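Phycocyanobilin lyase subunit alpha (Nostoc sp. PCC 7120, PDB 5N3U) associates with CpcF to form a lyase and is probably required for attaching the bilin chromophore to the phycocyanin alpha subunit, CpcA. Local coordinates at residues A[33-38]-A[74-79]; A[151-156]-A[182-187]; A[175-180]-A[208-213]. One frame throughout, in Å; residues are numbered along the deposited sequence. Where two conformers were deposited one is given.

All three contacts join near-parallel helices of an all-helical chain built of HEAT-like repeats. Contact 1 comes first along the chain, pairing helices 31-43 and 72-83 on one side of the chain's centre; contacts 2 and 3 lie on the opposite side, their centres each about 27 Å from that of contact 1. Those two are neighbours, about 13 Å apart between centres, and share helix 176-190, which packs on helix 148-157 in contact 2 and, through its N-terminal end, 176-180, on helix 208-221 in contact 3. Their segments alternate in sequence, and L152 CD1 touches V178 O at 3.9 Å. Helices 148-157, 176-190 and 208-221 thus lie side by side, as expected of a HEAT-type solenoid.

Contact 1. Residues A[33-38]-A[74-79]; sequences LRYYAA and RRNAAR
The ring of Y35 carries the amide of N76 on one face: ND2 sits 3.1 Å above the ring plane, over its centre, and the two planes are tilted 29° from each other. The same ND2 donates a hydrogen bond to the backbone O of Y35 at 3.1 Å, lying well above the carbonyl plane rather than on a lone pair. With CG anti to the backbone N (chi1 -178°), the Y35 ring reaches across and roofs the amide that grips its own backbone. The other end of the amide is held too: R79 NH1 lies at 2.8 Å from N76 OD1, which is in the guanidinium plane at its edge, while R75 CB covers one guanidinium face. Two bonds therefore fix the rotation of this buried amide. Beside it, A38 CB meets N76 CB at 4.0 Å, and small residues let A38 and A77 bring their CA atoms to 5.5 Å. Nearby, R75 forms salt bridges to D101 and to D96 of the beta subunit chain, so the contact lies beside the CpcE-CpcF interface. The axes of the two short segments approach to 8.8 Å and run 15° from parallel, in keeping with the side-by-side helices of a HEAT-like solenoid.

Contact 2. Residues A[151-156]-A[182-187]; sequences VLEALG and AARAMY
R184 reaches out from helix 176-190 and lies squarely across the side chain of E153. From CB its chain runs extended as far as NE, with CG anti to the backbone N (chi1 178°), which carries it out beside helix 148-157. CD is the first atom to touch, 3.8 Å from E153 CG, and NE follows at 4.1 Å from that same carbon. At the tip, NH1 comes within 3.3 Å of E153 O, but the angle is too poor for a hydrogen bond, and E153 CB lies above one guanidinium face, toward its rim. The carboxylate does not form a salt bridge here: E153 OE2 stays 4.3 Å from R184 NE and well out of the guanidinium plane, leaving at most a long-range attraction, probably tempered by the nearby carboxylate of D217. NE and NH2 are used elsewhere, in salt bridges to D217 and E113.

Farther in, the backbones close up. A185 CB rests 3.4 Å from L152 O and 4.0 Å from G156 CA, and the lack of a side chain at G156 lets its CA come within 4.1 Å of A185 CA. L152 CD1 adds an apolar touch on A182 CB. The short segments run 12° from parallel with axes 8.0 Å apart, as in the stacked helices of HEAT repeats, while I167 of helix 164-167 packs against L152, and A220 and I221 of helix 208-221 against R184.

Contact 3. Residues A[175-180]-A[208-213]; sequences VSRVQC and LNLRRV
L210 and V213 on helix 208-221 meet S176, R177 and C180 on the first turns of helix 176-190. The closest touch is at the solvent-facing end, where L210 CD1 lies 3.6 Å from S176 CB. Its other methyl, CD2, lies 4.2 Å from R177 CG, the two side chains running alongside in opposite senses. Deeper in, C180 CB approaches L210 CD2 at 4.4 Å; in the conformer given, C180 SG also meets V213 CG1, at 3.7 Å. V213 CG2 covers one face of the R177 guanidinium, 3.9 Å from NH2, the valine standing across the arginine. N209 CB comes to the edge of the same group, 4.2 Å from NH1.

Around this first shell, E149 holds the charged end of R177. The arginine chain bends at chi3 (67°), and its NH2 forms a salt bridge with E149, so the charged end is tied to the start of helix 148-157 while its flat face remains against V213. With an alanine here, E149 would probably lose its ionic mate and V213 CG2 the flat group it packs against. L199 and V202 of helix 193-203 back the interface, touching C180 and L210 respectively.

The contact joins two near-parallel helices of the HEAT-repeat region. The segment axes stand 10.8 Å apart, 15° from parallel, and side chains rather than backbones span the distance. No hydrogen bond links the two segments. Cohesion between them is therefore mainly van der Waals, supplied by methyls and the face of a guanidinium whose charge is answered by a third helix.

Contact 1. Residues A[33-38]-A[74-79]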
# COMPACT_ATOMS: atom_id res chain seq x y z
N LEU A 33 -18.37 2.75 13.81
CA LEU A 33 -17.32 2.28 14.63
C LEU A 33 -17.45 0.78 14.87
O LEU A 33 -16.44 0.06 14.84
CB LEU A 33 -17.30 3.08 15.94
CG LEU A 33 -16.13 2.79 16.89
CD1 LEU A 33 -14.78 3.09 16.28
CD2 LEU A 33 -16.27 3.58 18.21
N ARG A 34 -18.67 0.30 15.09
CA ARG A 34 -18.85 -1.16 15.15
C ARG A 34 -18.37 -1.82 13.81
O ARG A 34 -17.72 -2.86 13.82
CB ARG A 34 -20.34 -1.52 15.23
CG ARG A 34 -21.03 -0.98 16.45
CD ARG A 34 -22.46 -1.50 16.41
NE ARG A 34 -23.09 -1.23 17.69
CZ ARG A 34 -24.24 -1.76 18.10
NH1 ARG A 34 -24.92 -2.64 17.36
NH2 ARG A 34 -24.69 -1.41 19.31
N TYR A 35 -18.79 -1.24 12.70
CA TYR A 35 -18.45 -1.78 11.36
C TYR A 35 -16.94 -1.84 11.19
O TYR A 35 -16.41 -2.81 10.76
CB TYR A 35 -19.14 -0.91 10.30
CG TYR A 35 -18.97 -1.31 8.88
CD1 TYR A 35 -19.83 -2.23 8.30
CD2 TYR A 35 -17.96 -0.76 8.07
CE1 TYR A 35 -19.69 -2.61 6.97
CE2 TYR A 35 -17.84 -1.11 6.70
CZ TYR A 35 -18.70 -2.01 6.18
OH TYR A 35 -18.61 -2.45 4.88
N TYR A 36 -16.26 -0.77 11.55
CA TYR A 36 -14.85 -0.67 11.41
C TYR A 36 -14.17 -1.67 12.31
O TYR A 36 -13.26 -2.40 11.92
CB TYR A 36 -14.40 0.78 11.70
CG TYR A 36 -12.92 0.91 11.49
CD1 TYR A 36 -12.06 0.64 12.51
CD2 TYR A 36 -12.41 1.26 10.25
CE1 TYR A 36 -10.73 0.71 12.35
CE2 TYR A 36 -11.04 1.35 10.04
CZ TYR A 36 -10.22 1.08 11.13
OH TYR A 36 -8.92 1.14 11.00
N ALA A 37 -14.67 -1.78 13.52
CA ALA A 37 -14.04 -2.70 14.47
C ALA A 37 -14.12 -4.14 14.06
O ALA A 37 -13.19 -4.87 14.22
CB ALA A 37 -14.68 -2.50 15.85
N ALA A 38 -15.24 -4.59 13.58
CA ALA A 38 -15.36 -5.91 12.99
C ALA A 38 -14.41 -6.14 11.83
O ALA A 38 -13.74 -7.18 11.83
CB ALA A 38 -16.77 -6.16 12.51
N ARG A 74 -23.44 -7.48 10.04
CA ARG A 74 -23.44 -8.94 9.91
C ARG A 74 -22.46 -9.36 8.80
O ARG A 74 -21.73 -10.30 8.95
CB ARG A 74 -24.79 -9.47 9.57
CG ARG A 74 -25.77 -9.39 10.72
CD ARG A 74 -27.03 -10.14 10.35
NE ARG A 74 -28.08 -9.79 11.29
CZ ARG A 74 -29.23 -10.43 11.42
NH1 ARG A 74 -29.47 -11.52 10.69
NH2 ARG A 74 -30.12 -9.98 12.29
N ARG A 75 -22.43 -8.60 7.72
CA ARG A 75 -21.49 -8.90 6.65
C ARG A 75 -20.05 -8.86 7.10
O ARG A 75 -19.29 -9.75 6.88
CB ARG A 75 -21.70 -7.89 5.50
CG ARG A 75 -23.05 -7.89 4.88
CD ARG A 75 -23.20 -6.65 3.97
NE ARG A 75 -24.54 -6.60 3.35
CZ ARG A 75 -24.94 -5.64 2.53
NH1 ARG A 75 -24.11 -4.66 2.24
NH2 ARG A 75 -26.17 -5.64 1.98
N ASN A 76 -19.64 -7.81 7.77
CA ASN A 76 -18.29 -7.68 8.21
C ASN A 76 -17.89 -8.66 9.31
O ASN A 76 -16.80 -9.16 9.31
CB ASN A 76 -18.05 -6.25 8.76
CG ASN A 76 -17.59 -5.31 7.68
OD1 ASN A 76 -17.65 -5.66 6.45
ND2 ASN A 76 -17.11 -4.17 8.09
N ALA A 77 -18.84 -8.97 10.16
CA ALA A 77 -18.62 -10.01 11.21
C ALA A 77 -18.45 -11.37 10.61
O ALA A 77 -17.54 -12.13 11.01
CB ALA A 77 -19.75 -10.00 12.23
N ALA A 78 -19.32 -11.72 9.70
CA ALA A 78 -19.17 -12.96 8.98
C ALA A 78 -17.82 -13.11 8.28
O ALA A 78 -17.19 -14.14 8.38
CB ALA A 78 -20.31 -13.15 8.01
N ARG A 79 -17.38 -12.07 7.61
CA ARG A 79 -16.09 -12.07 6.87
C ARG A 79 -14.95 -12.21 7.86
O ARG A 79 -14.06 -13.03 7.69
CB ARG A 79 -15.89 -10.77 6.13
CG ARG A 79 -16.80 -10.45 5.00
CD ARG A 79 -16.66 -9.01 4.35
NE ARG A 79 -17.74 -8.82 3.34
CZ ARG A 79 -18.57 -7.79 3.22
NH1 ARG A 79 -18.50 -6.71 4.00
NH2 ARG A 79 -19.46 -7.79 2.22

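Contact 2. Residues A[151-156]-A[182-187]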
# COMPACT_ATOMS: atom_id res chain seq x y z
N VAL A 151 -20.28 -20.78 -2.62
CA VAL A 151 -20.93 -22.01 -2.17
C VAL A 151 -20.23 -23.25 -2.76
O VAL A 151 -19.98 -24.27 -2.08
CB VAL A 151 -22.43 -22.05 -2.53
CG1 VAL A 151 -23.03 -23.44 -2.44
CG2 VAL A 151 -23.22 -21.03 -1.66
N LEU A 152 -19.96 -23.17 -4.04
CA LEU A 152 -19.29 -24.30 -4.71
C LEU A 152 -17.87 -24.47 -4.12
O LEU A 152 -17.46 -25.56 -3.84
CB LEU A 152 -19.17 -24.00 -6.20
CG LEU A 152 -20.53 -24.10 -6.96
CD1 LEU A 152 -20.45 -23.39 -8.27
CD2 LEU A 152 -21.08 -25.51 -7.01
N GLU A 153 -17.14 -23.40 -4.00
CA GLU A 153 -15.80 -23.47 -3.43
C GLU A 153 -15.92 -24.08 -2.04
O GLU A 153 -15.12 -24.97 -1.67
CB GLU A 153 -15.21 -22.09 -3.30
CG GLU A 153 -14.72 -21.59 -4.62
CD GLU A 153 -13.99 -20.28 -4.52
OE1 GLU A 153 -14.06 -19.60 -3.46
OE2 GLU A 153 -13.35 -19.91 -5.53
N ALA A 154 -16.89 -23.60 -1.25
CA ALA A 154 -17.01 -24.16 0.11
C ALA A 154 -17.29 -25.67 0.15
O ALA A 154 -16.73 -26.43 0.97
CB ALA A 154 -18.09 -23.40 0.86
N LEU A 155 -18.12 -26.16 -0.77
CA LEU A 155 -18.48 -27.55 -0.81
C LEU A 155 -17.27 -28.41 -1.21
O LEU A 155 -17.06 -29.48 -0.63
CB LEU A 155 -19.61 -27.84 -1.82
CG LEU A 155 -20.96 -27.36 -1.29
CD1 LEU A 155 -21.93 -27.33 -2.42
CD2 LEU A 155 -21.47 -28.21 -0.17
N GLY A 156 -16.44 -27.88 -2.09
CA GLY A 156 -15.16 -28.53 -2.36
C GLY A 156 -14.23 -28.63 -1.20
O GLY A 156 -13.66 -29.73 -0.89
N ALA A 182 -16.80 -24.33 -9.93
CA ALA A 182 -17.27 -25.68 -10.11
C ALA A 182 -16.07 -26.59 -10.51
O ALA A 182 -15.96 -27.69 -10.00
CB ALA A 182 -18.34 -25.73 -11.18
N ALA A 183 -15.15 -26.06 -11.32
CA ALA A 183 -13.91 -26.83 -11.66
C ALA A 183 -13.07 -27.12 -10.49
O ALA A 183 -12.67 -28.25 -10.21
CB ALA A 183 -13.14 -26.11 -12.70
N ARG A 184 -12.90 -26.10 -9.64
CA ARG A 184 -12.23 -26.35 -8.39
C ARG A 184 -12.83 -27.31 -7.48
O ARG A 184 -12.16 -28.22 -6.94
CB ARG A 184 -12.03 -25.00 -7.65
CG ARG A 184 -11.40 -25.12 -6.30
CD ARG A 184 -11.78 -23.82 -5.63
NE ARG A 184 -11.06 -23.34 -4.45
CZ ARG A 184 -11.24 -23.71 -3.21
NH1 ARG A 184 -12.04 -24.75 -2.85
NH2 ARG A 184 -10.53 -23.04 -2.31
N ALA A 185 -14.11 -27.18 -7.26
CA ALA A 185 -14.79 -28.12 -6.43
C ALA A 185 -14.79 -29.55 -7.01
O ALA A 185 -14.55 -30.53 -6.29
CB ALA A 185 -16.19 -27.71 -6.19
N MET A 186 -14.98 -29.64 -8.32
CA MET A 186 -14.97 -30.96 -8.91
C MET A 186 -13.62 -31.67 -8.73
O MET A 186 -13.56 -32.88 -8.43
CB MET A 186 -15.38 -30.84 -10.36
CG MET A 186 -16.90 -30.65 -10.60
SD MET A 186 -17.95 -31.90 -9.91
CE MET A 186 -17.55 -33.37 -10.97
N TYR A 187 -12.55 -30.94 -8.96
CA TYR A 187 -11.23 -31.49 -8.67
C TYR A 187 -11.04 -31.93 -7.22
O TYR A 187 -10.58 -33.04 -6.91
CB TYR A 187 -10.16 -30.55 -9.09
CG TYR A 187 -8.79 -31.24 -8.94
CD1 TYR A 187 -8.09 -31.20 -7.72
CD2 TYR A 187 -8.25 -31.95 -9.99
CE1 TYR A 187 -6.86 -31.85 -7.58
CE2 TYR A 187 -7.02 -32.59 -9.86
CZ TYR A 187 -6.34 -32.55 -8.66
OH TYR A 187 -5.13 -33.19 -8.50

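Contact 3. Residues A[175-180]-A[208-213]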
# COMPACT_ATOMS: atom_id res chain seq x y z
N VAL A 175 -21.83 -17.85 -16.33
CA VAL A 175 -20.82 -17.03 -15.67
C VAL A 175 -19.48 -17.71 -15.44
O VAL A 175 -19.39 -18.71 -14.77
CB VAL A 175 -21.37 -16.41 -14.34
CG1 VAL A 175 -20.28 -15.60 -13.61
CG2 VAL A 175 -22.63 -15.56 -14.64
N SER A 176 -18.42 -17.08 -15.94
CA SER A 176 -17.08 -17.68 -15.94
C SER A 176 -16.56 -17.98 -14.54
O SER A 176 -15.97 -19.01 -14.34
CB SER A 176 -16.04 -16.73 -16.57
OG SER A 176 -16.14 -16.88 -17.94
N ARG A 177 -16.83 -17.08 -13.59
CA ARG A 177 -16.44 -17.31 -12.22
C ARG A 177 -17.09 -18.45 -11.60
O ARG A 177 -16.48 -19.16 -10.78
CB ARG A 177 -16.67 -16.01 -11.40
CG ARG A 177 -15.57 -14.99 -11.84
CD ARG A 177 -15.68 -13.60 -11.16
NE ARG A 177 -15.40 -13.76 -9.73
CZ ARG A 177 -14.35 -13.31 -9.05
NH1 ARG A 177 -13.42 -12.51 -9.57
NH2 ARG A 177 -14.27 -13.67 -7.77
N VAL A 178 -18.34 -18.69 -11.95
CA VAL A 178 -19.06 -19.87 -11.43
C VAL A 178 -18.46 -21.18 -12.00
O VAL A 178 -18.34 -22.21 -11.31
CB VAL A 178 -20.55 -19.73 -11.70
CG1 VAL A 178 -21.27 -20.94 -11.34
CG2 VAL A 178 -21.08 -18.47 -10.93
N GLN A 179 -18.14 -21.14 -13.28
CA GLN A 179 -17.55 -22.36 -13.87
C GLN A 179 -16.21 -22.71 -13.26
O GLN A 179 -15.91 -23.90 -13.07
CB GLN A 179 -17.34 -22.14 -15.37
CG GLN A 179 -18.62 -21.99 -16.09
CD GLN A 179 -18.39 -21.70 -17.57
OE1 GLN A 179 -17.76 -20.73 -17.95
NE2 GLN A 179 -18.91 -22.57 -18.38
N CYS A 180 -15.41 -21.69 -12.96
CA CYS A 180 -14.12 -21.88 -12.32
C CYS A 180 -14.25 -22.49 -10.94
O CYS A 180 -13.52 -23.43 -10.57
CB CYS A 180 -13.42 -20.54 -12.27
SG CYS A 180 -11.72 -20.54 -11.73
N LEU A 208 -7.51 -10.98 -16.24
CA LEU A 208 -6.66 -10.92 -15.06
C LEU A 208 -7.25 -11.39 -13.75
O LEU A 208 -6.67 -12.22 -13.10
CB LEU A 208 -6.06 -9.53 -14.87
CG LEU A 208 -5.12 -9.33 -13.67
CD1 LEU A 208 -3.95 -10.28 -13.70
CD2 LEU A 208 -4.64 -7.91 -13.51
N ASN A 209 -8.42 -10.88 -13.37
CA ASN A 209 -9.08 -11.30 -12.13
C ASN A 209 -9.33 -12.78 -12.09
O ASN A 209 -9.33 -13.38 -11.05
CB ASN A 209 -10.49 -10.73 -11.98
CG ASN A 209 -10.56 -9.28 -12.25
OD1 ASN A 209 -10.15 -8.48 -11.44
ND2 ASN A 209 -11.10 -8.93 -13.40
N LEU A 210 -9.58 -13.35 -13.23
CA LEU A 210 -9.90 -14.76 -13.36
C LEU A 210 -8.61 -15.53 -13.18
O LEU A 210 -8.59 -16.53 -12.53
CB LEU A 210 -10.51 -15.06 -14.72
CG LEU A 210 -11.99 -15.41 -14.62
CD1 LEU A 210 -12.60 -15.75 -15.95
CD2 LEU A 210 -12.16 -16.55 -13.66
N ARG A 211 -7.54 -15.05 -13.78
CA ARG A 211 -6.21 -15.64 -13.55
C ARG A 211 -5.87 -15.69 -12.06
O ARG A 211 -5.40 -16.72 -11.52
CB ARG A 211 -5.18 -14.86 -14.37
CG ARG A 211 -5.41 -14.89 -15.85
CD ARG A 211 -4.19 -14.65 -16.74
NE ARG A 211 -3.74 -13.28 -16.68
CZ ARG A 211 -4.16 -12.26 -17.41
NH1 ARG A 211 -5.02 -12.39 -18.38
NH2 ARG A 211 -3.66 -11.05 -17.15
N ARG A 212 -6.22 -14.65 -11.32
CA ARG A 212 -5.93 -14.63 -9.90
C ARG A 212 -6.70 -15.65 -9.16
O ARG A 212 -6.20 -16.34 -8.29
CB ARG A 212 -6.16 -13.22 -9.28
CG ARG A 212 -5.29 -12.12 -9.87
CD ARG A 212 -5.80 -10.81 -9.28
NE ARG A 212 -4.95 -9.68 -9.57
CZ ARG A 212 -5.36 -8.40 -9.52
NH1 ARG A 212 -6.62 -8.10 -9.29
NH2 ARG A 212 -4.51 -7.44 -9.72
N VAL A 213 -7.96 -15.75 -9.49
CA VAL A 213 -8.81 -16.78 -8.91
C VAL A 213 -8.28 -18.19 -9.25
O VAL A 213 -8.19 -19.05 -8.36
CB VAL A 213 -10.26 -16.61 -9.42
CG1 VAL A 213 -11.05 -17.89 -9.18
CG2 VAL A 213 -10.89 -15.41 -8.69